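Local coordinates for putative ferritin-like diiron-carboxylate protein TM1526 (PDB 1VJX) that is of unknown function but probably binds metal and may act as an oxidoreductase of the ferritin-like diiron-carboxylate kind, at residues E35-F40 with T47-A52; L94-K97 with K102-L105. All coordinates share one frame; numbering follows the deposited sequence.

Interaction 1. Residues E35-F40 with T47-A52; sequences ELSEHF and TFLELA
Phe48 packs against Leu36, Ser37 and Phe40 where helix 15-36 turns back into helix 43-68. This is a helical hairpin of the ferritin-like four-helix bundle, and the contact lies at its connecting end. Phe48 CB rests on Ser37 CB at 3.9 Å. CG lies anti to the carbonyl carbon (chi1 -76°), and the ring reaches from there to Leu36 and Phe40, which both lie to the same side of its plane. Leu36 lays its CD1 over one face, a CH-pi contact offset toward the rim, 3.8 Å from Phe48 CE1 and 4.1 Å from Phe48 CD1 and CZ. At another part of the ring, CE2 of Phe48 meets CD2 of Phe40 at 3.7 Å. The two ring planes are turned 47° to each other. Leu101 and Met152 also touch Phe48, so the ring joins the hairpin to the other two long helices. With an alanine at this position, Leu36 CD1 would probably lose the ring face under it, and Phe40 its neighbour at CD2. One residue on, the end of Leu49 comes in to Ser37. The Ser37 hydroxyl is bonded to the carbonyl of Arg34, and its OG lies 3.4 Å from Leu49 CD2.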
loop_
_atom_site.group_PDB
_atom_site.type_symbol
_atom_site.label_atom_id
_atom_site.label_comp_id
_atom_site.label_asym_id
_atom_site.label_seq_id
_atom_site.Cartn_x
_atom_site.Cartn_y
_atom_site.Cartn_z
ATOM N N GLU A 35 13.456 4.577 -0.969
ATOM C CA GLU A 35 14.437 4.390 -2.045
ATOM C C GLU A 35 14.238 5.387 -3.206
ATOM O O GLU A 35 15.213 5.884 -3.759
ATOM C CB GLU A 35 14.407 2.946 -2.579
ATOM C CG GLU A 35 15.056 1.921 -1.633
ATOM C CD GLU A 35 14.821 0.445 -2.013
ATOM O OE1 GLU A 35 13.651 -0.004 -2.118
ATOM O OE2 GLU A 35 15.814 -0.285 -2.185
ATOM N N LEU A 36 12.988 5.682 -3.571
ATOM C CA LEU A 36 12.727 6.664 -4.625
ATOM C C LEU A 36 13.267 8.035 -4.244
ATOM O O LEU A 36 13.718 8.808 -5.120
ATOM C CB LEU A 36 11.231 6.805 -4.918
ATOM C CG LEU A 36 10.485 5.759 -5.748
ATOM C CD1 LEU A 36 9.068 6.271 -5.946
ATOM C CD2 LEU A 36 11.137 5.503 -7.092
ATOM N N SER A 37 13.215 8.344 -2.944
ATOM C CA SER A 37 13.648 9.647 -2.457
ATOM C C SER A 37 15.142 9.878 -2.689
ATOM O O SER A 37 15.629 10.994 -2.589
ATOM C CB SER A 37 13.310 9.794 -0.979
ATOM O OG SER A 37 14.246 9.114 -0.172
ATOM N N GLU A 38 15.876 8.816 -2.979
ATOM C CA GLU A 38 17.290 8.932 -3.294
ATOM C C GLU A 38 17.503 9.400 -4.708
ATOM O O GLU A 38 18.605 9.710 -5.045
ATOM C CB GLU A 38 17.984 7.572 -3.153
ATOM C CG GLU A 38 18.255 7.103 -1.733
ATOM C CD GLU A 38 18.407 5.578 -1.630
ATOM O OE1 GLU A 38 18.192 4.852 -2.646
ATOM O OE2 GLU A 38 18.691 5.097 -0.507
ATOM N N HIS A 39 16.459 9.412 -5.535
ATOM C CA HIS A 39 16.573 9.757 -6.946
ATOM C C HIS A 39 16.182 11.214 -7.242
ATOM O O HIS A 39 16.364 11.684 -8.366
ATOM C CB HIS A 39 15.714 8.798 -7.786
ATOM C CG HIS A 39 16.208 7.381 -7.761
ATOM N ND1 HIS A 39 17.053 6.860 -8.722
ATOM C CD2 HIS A 39 16.003 6.389 -6.863
ATOM C CE1 HIS A 39 17.339 5.609 -8.418
ATOM N NE2 HIS A 39 16.719 5.297 -7.294
ATOM N N PHE A 40 15.659 11.897 -6.213
ATOM C CA PHE A 40 14.945 13.175 -6.335
ATOM C C PHE A 40 15.300 14.144 -5.224
ATOM O O PHE A 40 16.028 13.801 -4.308
ATOM C CB PHE A 40 13.442 12.933 -6.418
ATOM C CG PHE A 40 13.067 12.170 -7.618
ATOM C CD1 PHE A 40 13.137 12.774 -8.871
ATOM C CD2 PHE A 40 12.755 10.809 -7.530
ATOM C CE1 PHE A 40 12.844 12.047 -10.020
ATOM C CE2 PHE A 40 12.451 10.071 -8.663
ATOM C CZ PHE A 40 12.482 10.690 -9.916
ATOM N N THR A 47 8.355 14.622 -0.081
ATOM C CA THR A 47 7.080 13.967 -0.301
ATOM C C THR A 47 7.260 12.464 -0.195
ATOM O O THR A 47 6.598 11.808 0.593
ATOM C CB THR A 47 6.467 14.393 -1.675
ATOM O OG1 THR A 47 5.698 15.587 -1.491
ATOM C CG2 THR A 47 5.425 13.386 -2.166
ATOM N N PHE A 48 8.172 11.929 -0.987
ATOM C CA PHE A 48 8.392 10.503 -1.013
ATOM C C PHE A 48 8.718 9.993 0.386
ATOM O O PHE A 48 8.359 8.896 0.734
ATOM C CB PHE A 48 9.526 10.148 -1.984
ATOM C CG PHE A 48 9.136 10.210 -3.419
ATOM C CD1 PHE A 48 7.952 9.647 -3.863
ATOM C CD2 PHE A 48 9.952 10.824 -4.340
ATOM C CE1 PHE A 48 7.587 9.718 -5.206
ATOM C CE2 PHE A 48 9.588 10.885 -5.680
ATOM C CZ PHE A 48 8.404 10.322 -6.104
ATOM N N LEU A 49 9.412 10.790 1.183
ATOM C CA LEU A 49 9.779 10.348 2.526
ATOM C C LEU A 49 8.563 10.350 3.454
ATOM O O LEU A 49 8.441 9.475 4.312
ATOM C CB LEU A 49 10.916 11.191 3.109
ATOM C CG LEU A 49 12.292 10.906 2.520
ATOM C CD1 LEU A 49 13.305 12.014 2.903
ATOM C CD2 LEU A 49 12.824 9.525 2.941
ATOM N N GLU A 50 7.687 11.342 3.291
ATOM C CA GLU A 50 6.441 11.386 4.047
ATOM C C GLU A 50 5.622 10.157 3.721
ATOM O O GLU A 50 5.150 9.476 4.621
ATOM C CB GLU A 50 5.638 12.657 3.753
ATOM C CG GLU A 50 5.962 13.780 4.727
ATOM C CD GLU A 50 5.746 15.183 4.136
ATOM O OE1 GLU A 50 4.875 15.317 3.225
ATOM O OE2 GLU A 50 6.441 16.146 4.589
ATOM N N LEU A 51 5.472 9.887 2.425
ATOM C CA LEU A 51 4.731 8.732 1.944
ATOM C C LEU A 51 5.284 7.459 2.563
ATOM O O LEU A 51 4.518 6.622 2.996
ATOM C CB LEU A 51 4.731 8.672 0.403
ATOM C CG LEU A 51 3.985 9.796 -0.334
ATOM C CD1 LEU A 51 3.991 9.608 -1.841
ATOM C CD2 LEU A 51 2.569 9.869 0.127
ATOM N N ALA A 52 6.612 7.356 2.650
ATOM C CA ALA A 52 7.297 6.211 3.278
ATOM C C ALA A 52 6.973 6.060 4.771
ATOM O O ALA A 52 6.689 4.962 5.211
ATOM C CB ALA A 52 8.804 6.301 3.068
#

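Interaction 2. Residues L94-K97 with K102-L105; sequences LRRK and KEVL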
loop_
_atom_site.group_PDB
_atom_site.type_symbol
_atom_site.label_atom_id
_atom_site.label_comp_id
_atom_site.label_asym_id
_atom_site.label_seq_id
_atom_site.Cartn_x
_atom_site.Cartn_y
_atom_site.Cartn_z
ATOM N N LEU A 94 15.703 0.946 -9.710
ATOM C CA LEU A 94 16.213 1.745 -8.598
ATOM C C LEU A 94 17.735 1.765 -8.512
ATOM O O LEU A 94 18.301 2.510 -7.719
ATOM C CB LEU A 94 15.642 1.266 -7.261
ATOM C CG LEU A 94 14.126 1.391 -7.046
ATOM C CD1 LEU A 94 13.814 0.960 -5.642
ATOM C CD2 LEU A 94 13.585 2.772 -7.265
ATOM N N ARG A 95 18.394 0.955 -9.329
ATOM C CA ARG A 95 19.841 0.979 -9.449
ATOM C C ARG A 95 20.274 2.150 -10.369
ATOM O O ARG A 95 21.401 2.652 -10.266
ATOM C CB ARG A 95 20.316 -0.363 -10.029
ATOM C CG ARG A 95 21.429 -1.027 -9.278
ATOM C CD ARG A 95 21.590 -2.512 -9.610
ATOM N NE ARG A 95 20.683 -3.338 -8.812
ATOM C CZ ARG A 95 21.047 -4.382 -8.041
ATOM N NH1 ARG A 95 22.331 -4.792 -7.966
ATOM N NH2 ARG A 95 20.103 -5.027 -7.346
ATOM N N ARG A 96 19.375 2.563 -11.268
ATOM C CA ARG A 96 19.670 3.562 -12.296
ATOM C C ARG A 96 19.897 4.934 -11.695
ATOM O O ARG A 96 19.387 5.233 -10.635
ATOM C CB ARG A 96 18.568 3.610 -13.359
ATOM C CG ARG A 96 18.731 2.536 -14.433
ATOM C CD ARG A 96 17.445 2.118 -15.156
ATOM N NE ARG A 96 16.530 3.227 -15.462
ATOM C CZ ARG A 96 16.585 4.013 -16.533
ATOM N NH1 ARG A 96 17.538 3.865 -17.460
ATOM N NH2 ARG A 96 15.682 4.974 -16.672
ATOM N N LYS A 97 20.700 5.747 -12.372
ATOM C CA LYS A 97 21.103 7.042 -11.850
ATOM C C LYS A 97 20.448 8.199 -12.607
ATOM O O LYS A 97 20.713 9.366 -12.296
ATOM C CB LYS A 97 22.638 7.146 -11.900
ATOM C CG LYS A 97 23.385 6.199 -10.952
ATOM C CD LYS A 97 24.880 6.293 -11.178
ATOM C CE LYS A 97 25.672 5.292 -10.348
ATOM N NZ LYS A 97 27.062 5.074 -10.880
ATOM N N LYS A 102 8.411 10.869 -14.069
ATOM C CA LYS A 102 7.323 10.228 -14.809
ATOM C C LYS A 102 7.303 8.715 -14.713
ATOM O O LYS A 102 6.280 8.136 -14.398
ATOM C CB LYS A 102 7.391 10.614 -16.302
ATOM C CG LYS A 102 6.335 9.942 -17.210
ATOM C CD LYS A 102 6.293 10.571 -18.628
ATOM C CE LYS A 102 4.994 10.242 -19.408
ATOM N NZ LYS A 102 4.590 8.774 -19.364
ATOM N N GLU A 103 8.411 8.068 -15.051
ATOM C CA GLU A 103 8.414 6.613 -15.096
ATOM C C GLU A 103 8.204 5.999 -13.707
ATOM O O GLU A 103 7.528 5.011 -13.542
ATOM C CB GLU A 103 9.684 6.096 -15.769
ATOM C CG GLU A 103 10.991 6.323 -15.056
ATOM C CD GLU A 103 12.151 5.809 -15.906
ATOM O OE1 GLU A 103 12.112 4.579 -16.257
ATOM O OE2 GLU A 103 13.077 6.615 -16.229
ATOM N N VAL A 104 8.755 6.671 -12.720
ATOM C CA VAL A 104 8.678 6.309 -11.320
ATOM C C VAL A 104 7.239 6.469 -10.781
ATOM O O VAL A 104 6.688 5.578 -10.111
ATOM C CB VAL A 104 9.728 7.216 -10.572
ATOM C CG1 VAL A 104 9.242 7.759 -9.240
ATOM C CG2 VAL A 104 11.102 6.508 -10.476
ATOM N N LEU A 105 6.646 7.615 -11.066
ATOM C CA LEU A 105 5.268 7.875 -10.709
ATOM C C LEU A 105 4.290 6.918 -11.399
ATOM O O LEU A 105 3.317 6.455 -10.788
ATOM C CB LEU A 105 4.913 9.330 -11.018
ATOM C CG LEU A 105 5.436 10.375 -10.033
ATOM C CD1 LEU A 105 4.904 11.657 -10.358
ATOM C CD2 LEU A 105 5.062 10.038 -8.592
#
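Arg96 and Glu103 meet in a salt bridge at the surface, between the loop before helix 101-125 and the first turn of that helix. NH2 of Arg96 reaches OE2 of Glu103 at 3.1 Å. The oxygen sits at the edge of the guanidinium, near its plane. The bond is weak, because the N-H...O angle is 124°. The grip is one-pronged. OE1 of Glu103 stays 3.6 Å from Arg96 NH2, and the guanidinium and carboxylate planes are 56° apart. NH1 of Arg96 makes a long, weak ion pair with Asp98. This is the loose side of the contact. The firmer end belongs to the glutamate. Glu103 OE2 also accepts a hydrogen bond from the backbone N of Thr100, so one oxygen serves both partners. Its CG lies between the backbone N and the carbonyl carbon (chi1 67°), which brings the carboxylate back toward the start of the helix. The inner side is closely packed by other residues. Leu94 and Val104 both rest on Leu36. Glu103 bonded to the backbone N three residues earlier is consistent with the glutamate half of a capping box at the N-terminus of helix 101-125.

Overall arrangement
Interaction 1 comes first along the chain and closes before interaction 2 opens. Their centres are about 11 Å apart, and both lie at the same end of the helical bundle. Interaction 1 joins helix 15-36 to helix 43-68. Interaction 2 joins a loop to the start of helix 101-125. The two touch directly. His39 NE2 makes a weak hydrogen bond to the backbone O of Leu94, and its CE1 lies close to Arg96 O. Deeper in, Leu36 CD2 meets Val104 CG2 at 3.5 Å. Leu36 on Val104 thus brings helix 101-125 to the hairpin, and the loop is held on by His39 and the Arg96-Glu103 salt bridge.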